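Local coordinates for BH2358 protein (Bacillus halodurans C-125, PDB 2RBD) that is of unknown function but may be a spore coat protein, with a helical bundle of the ferritin-like superfamily, at residues A[68-72]-A[73-77]; A[101-104]-A[105-109]. All coordinates share one frame; numbering follows the deposited sequence. Where two conformers were deposited one is given.

Contact 1 (A[68-72]-A[73-77]); sequences ELLRS and NGVGL
Leu70 O receives two backbone amides of the chain that turns off the helix: Asn73 N at 3.1 Å from Leu70 O, and Val75 N also at 3.1 Å from Leu70 O. The two donors come from opposite faces of the carbonyl plane. The Asn73 one stands well above that plane, off any lone pair, whereas the Val75 one is only tilted from it and makes the straighter bond (164° at the hydrogen). The bond from Val75 N to the carbonyl five positions earlier and the positive phi of Gly74 make a Schellman-like ending, Gly74 N at 3.8 Å from Arg71 O being too far for the inner bond. The Asn73 side chain folds back on the helix: with chi1 at -76°, Leu69 O lies almost in the plane of the Asn73 amide, 2.8 Å from ND2, in a nearly straight bond (169°). This side-chain amide thus supplies a donor to a carbonyl of the last helical turn. Beneath the turn, Leu70 CD2 meets Val75 CB at 3.9 Å, the apolar clasp that accompanies such an ending. Leu77 CD2 lies against Leu70 CB and CD1, and Leu77 CD1 against Arg71 CG. On the exposed flank, Arg71 NH2 bridges to Glu68 OE1 at 2.8 Å, one helix turn back. Leu69, Leu70 and Val75 rest on Thr22, Leu26 and Val19 of helix 16-42. Arg127, just before helix 128-155, holds Asn73 OD1, and His164 of the second subunit hydrogen-bonds Asn73 O and packs on Val75.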
loop_
_atom_site.group_PDB
_atom_site.type_symbol
_atom_site.label_atom_id
_atom_site.label_comp_id
_atom_site.label_asym_id
_atom_site.label_seq_id
_atom_site.Cartn_x
_atom_site.Cartn_y
_atom_site.Cartn_z
ATOM N N GLU A 68 -12.234 -21.482 9.022
ATOM C CA GLU A 68 -11.679 -22.829 9.233
ATOM C C GLU A 68 -10.193 -22.747 9.547
ATOM O O GLU A 68 -9.688 -23.452 10.431
ATOM C CB GLU A 68 -11.945 -23.724 8.032
ATOM C CG GLU A 68 -11.270 -25.114 8.127
ATOM C CD GLU A 68 -11.678 -25.908 9.410
ATOM O OE1 GLU A 68 -12.859 -25.792 9.868
ATOM O OE2 GLU A 68 -10.814 -26.662 9.955
ATOM N N LEU A 69 -9.477 -21.870 8.857
ATOM C CA LEU A 69 -8.056 -21.659 9.139
ATOM C C LEU A 69 -7.835 -21.189 10.551
ATOM O O LEU A 69 -7.056 -21.781 11.312
ATOM C CB LEU A 69 -7.458 -20.637 8.144
ATOM C CG LEU A 69 -5.982 -20.269 8.351
ATOM C CD1 LEU A 69 -5.070 -21.460 8.059
ATOM C CD2 LEU A 69 -5.602 -19.033 7.511
ATOM N N LEU A 70 -8.550 -20.152 10.944
ATOM C CA LEU A 70 -8.404 -19.642 12.317
ATOM C C LEU A 70 -8.857 -20.621 13.384
ATOM O O LEU A 70 -8.173 -20.782 14.403
ATOM C CB LEU A 70 -9.102 -18.297 12.483
ATOM C CG LEU A 70 -8.516 -17.188 11.613
ATOM C CD1 LEU A 70 -9.245 -15.905 12.007
ATOM C CD2 LEU A 70 -7.015 -17.047 11.736
ATOM N N ARG A 71 -9.970 -21.290 13.140
ATOM C CA ARG A 71 -10.480 -22.266 14.133
ATOM C C ARG A 71 -9.500 -23.426 14.327
ATOM O O ARG A 71 -9.371 -23.957 15.441
ATOM C CB ARG A 71 -11.853 -22.816 13.739
ATOM C CG ARG A 71 -13.024 -21.873 14.018
ATOM C CD ARG A 71 -14.359 -22.651 13.952
ATOM N NE ARG A 71 -14.362 -23.462 12.747
ATOM C CZ ARG A 71 -14.972 -23.126 11.615
ATOM N NH1 ARG A 71 -15.748 -22.032 11.537
ATOM N NH2 ARG A 71 -14.836 -23.922 10.557
ATOM N N SER A 72 -8.806 -23.835 13.260
ATOM C CA SER A 72 -7.868 -24.946 13.327
ATOM C C SER A 72 -6.527 -24.533 13.935
ATOM O O SER A 72 -5.669 -25.367 14.171
ATOM C CB SER A 72 -7.572 -25.510 11.938
ATOM O OG SER A 72 -8.748 -25.883 11.253
ATOM N N ASN A 73 -6.318 -23.248 14.134
ATOM C CA ASN A 73 -5.035 -22.777 14.638
ATOM C C ASN A 73 -5.156 -22.018 15.953
ATOM O O ASN A 73 -4.254 -21.324 16.374
ATOM C CB ASN A 73 -4.344 -21.924 13.562
ATOM C CG ASN A 73 -3.741 -22.755 12.466
ATOM O OD1 ASN A 73 -2.577 -23.140 12.552
ATOM N ND2 ASN A 73 -4.524 -23.060 11.440
ATOM N N GLY A 74 -6.285 -22.177 16.624
ATOM C CA GLY A 74 -6.444 -21.651 17.962
ATOM C C GLY A 74 -6.451 -20.152 17.983
ATOM O O GLY A 74 -5.891 -19.553 18.880
ATOM N N VAL A 75 -7.093 -19.539 16.994
ATOM C CA VAL A 75 -7.221 -18.086 16.940
ATOM C C VAL A 75 -8.705 -17.728 17.111
ATOM O O VAL A 75 -9.562 -18.279 16.406
ATOM C CB VAL A 75 -6.697 -17.513 15.598
ATOM C CG1 VAL A 75 -6.896 -15.986 15.557
ATOM C CG2 VAL A 75 -5.212 -17.948 15.323
ATOM N N GLY A 76 -9.009 -16.831 18.047
ATOM C CA GLY A 76 -10.357 -16.332 18.205
ATOM C C GLY A 76 -10.850 -15.585 16.996
ATOM O O GLY A 76 -10.116 -14.816 16.392
ATOM N N LEU A 77 -12.109 -15.797 16.675
ATOM C CA LEU A 77 -12.736 -15.152 15.516
ATOM C C LEU A 77 -13.286 -13.804 15.890
ATOM O O LEU A 77 -13.710 -13.593 17.019
ATOM C CB LEU A 77 -13.859 -16.030 14.924
ATOM C CG LEU A 77 -13.492 -17.430 14.431
ATOM C CD1 LEU A 77 -14.649 -18.117 13.693
ATOM C CD2 LEU A 77 -12.245 -17.399 13.547
#

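Contact 2 (A[101-104]-A[105-109]); sequences PEIS and ATISM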
loop_
_atom_site.group_PDB
_atom_site.type_symbol
_atom_site.label_atom_id
_atom_site.label_comp_id
_atom_site.label_asym_id
_atom_site.label_seq_id
_atom_site.Cartn_x
_atom_site.Cartn_y
_atom_site.Cartn_z
ATOM N N PRO A 101 -25.127 5.390 -7.902
ATOM C CA PRO A 101 -23.745 5.665 -8.297
ATOM C C PRO A 101 -22.755 5.680 -7.138
ATOM O O PRO A 101 -21.628 5.192 -7.278
ATOM C CB PRO A 101 -23.826 7.051 -8.913
ATOM C CG PRO A 101 -25.262 7.233 -9.221
ATOM C CD PRO A 101 -26.034 6.487 -8.267
ATOM N N GLU A 102 -23.176 6.232 -6.015
ATOM C CA GLU A 102 -22.258 6.283 -4.902
ATOM C C GLU A 102 -22.081 4.904 -4.228
ATOM O O GLU A 102 -20.960 4.597 -3.830
ATOM C CB GLU A 102 -22.636 7.401 -3.951
ATOM C CG GLU A 102 -22.296 8.794 -4.504
ATOM C CD GLU A 102 -23.233 9.271 -5.599
ATOM O OE1 GLU A 102 -24.449 8.971 -5.524
ATOM O OE2 GLU A 102 -22.751 9.964 -6.530
ATOM N N ILE A 103 -23.095 4.058 -4.215
ATOM C CA ILE A 103 -22.982 2.672 -3.744
ATOM C C ILE A 103 -21.974 1.928 -4.625
ATOM O O ILE A 103 -21.077 1.255 -4.142
ATOM C CB ILE A 103 -24.334 1.961 -3.788
ATOM C CG1 ILE A 103 -25.268 2.532 -2.711
ATOM C CG2 ILE A 103 -24.174 0.436 -3.542
ATOM C CD1 ILE A 103 -26.741 2.146 -2.899
ATOM N N SER A 104 -22.145 2.059 -5.940
ATOM C CA SER A 104 -21.242 1.393 -6.878
ATOM C C SER A 104 -19.808 1.846 -6.705
ATOM O O SER A 104 -18.890 1.015 -6.697
ATOM C CB SER A 104 -21.702 1.615 -8.318
ATOM O OG SER A 104 -21.033 0.711 -9.185
ATOM N N ALA A 105 -19.597 3.152 -6.570
ATOM C CA ALA A 105 -18.263 3.722 -6.325
ATOM C C ALA A 105 -17.616 3.136 -5.090
ATOM O O ALA A 105 -16.452 2.765 -5.127
ATOM C CB ALA A 105 -18.354 5.216 -6.184
ATOM N N THR A 106 -18.379 3.059 -4.011
ATOM C CA THR A 106 -17.901 2.499 -2.778
ATOM C C THR A 106 -17.453 1.067 -2.909
ATOM O O THR A 106 -16.339 0.689 -2.491
ATOM C CB THR A 106 -18.994 2.600 -1.705
ATOM O OG1 THR A 106 -19.297 3.981 -1.519
ATOM C CG2 THR A 106 -18.543 1.986 -0.378
ATOM N N ILE A 107 -18.303 0.253 -3.508
ATOM C CA ILE A 107 -17.977 -1.134 -3.688
ATOM C C ILE A 107 -16.739 -1.287 -4.599
ATOM O O ILE A 107 -15.857 -2.090 -4.353
ATOM C CB ILE A 107 -19.179 -1.900 -4.258
ATOM C CG1 ILE A 107 -20.305 -1.868 -3.234
ATOM C CG2 ILE A 107 -18.737 -3.344 -4.654
ATOM C CD1 ILE A 107 -21.568 -2.518 -3.698
ATOM N N SER A 108 -16.669 -0.494 -5.655
ATOM C CA SER A 108 -15.495 -0.538 -6.548
ATOM C C SER A 108 -14.191 -0.206 -5.810
ATOM O O SER A 108 -13.158 -0.880 -5.986
ATOM C CB SER A 108 -15.685 0.410 -7.723
ATOM O OG SER A 108 -16.842 0.019 -8.465
HETATM N N MSE A 109 -14.248 0.790 -4.925
HETATM C CA MSE A 109 -13.075 1.134 -4.128
HETATM C C MSE A 109 -12.734 0.025 -3.139
HETATM O O MSE A 109 -11.558 -0.273 -2.936
HETATM C CB MSE A 109 -13.257 2.470 -3.427
HETATM C CG MSE A 109 -13.220 3.589 -4.406
HETATM SE SE MSE A 109 -13.444 5.288 -3.575
HETATM C CE MSE A 109 -15.239 5.175 -3.198
#
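Thr106 and Ser108 both set their hydroxyls beside their own backbone N (chi1 -61° and -60°), which returns each one to the carbonyl a turn earlier in the helix. Thr106 OG1 gives a bond of 2.9 Å to Glu102 O, and Thr106 N reaches the same oxygen at 3.0 Å from the other face of its plane. Ser108 OG likewise donates to Ser104 O at 2.9 Å, but stands 40° above the carbonyl plane, while the amide N of Ser108 meets that oxygen closer to the plane. Two carbonyls are therefore gripped twice within one run of alpha-helical bonds. A valine in place of Thr106 has no hydroxyl to offer, and Glu102 O would probably be left with the amide as its one donor from this residue. Ile103 and Ile107 run alongside each other in the same direction, CG2 of Ile103 at 3.9 Å from CD1 of Ile107. Ser104 OG turns elsewhere, to OD1 of Asn152, whose ND2 binds Ser108 OG; one amide thereby ties two turns of this helix to helix 128-155, where Met148 packs on Ser104, Ile107 and Ser108. The isoleucines face the bundle core, against Phe39 and Tyr36 of helix 16-42 and Leu48 and Ile52 of helix 46-72.

How the contacts relate
From the N terminus, helix 16-42 runs first and supplies packing partners to both contacts; helix 46-72 follows, and contact 1 ends it and turns the chain into the long connection to helix 100-124. Contact 2 lies in the first turns of that third helix, before helix 128-155 completes the four-helix bundle. Both contacts are local, so neither closes a long loop; they follow in series, without nesting or crossing. Their centres are 32 Å apart on opposite sides of the chain's centre, and they do not touch. The connection between them thus spans the bundle, a long crossover between the second and third helices as in ferritin-like proteins.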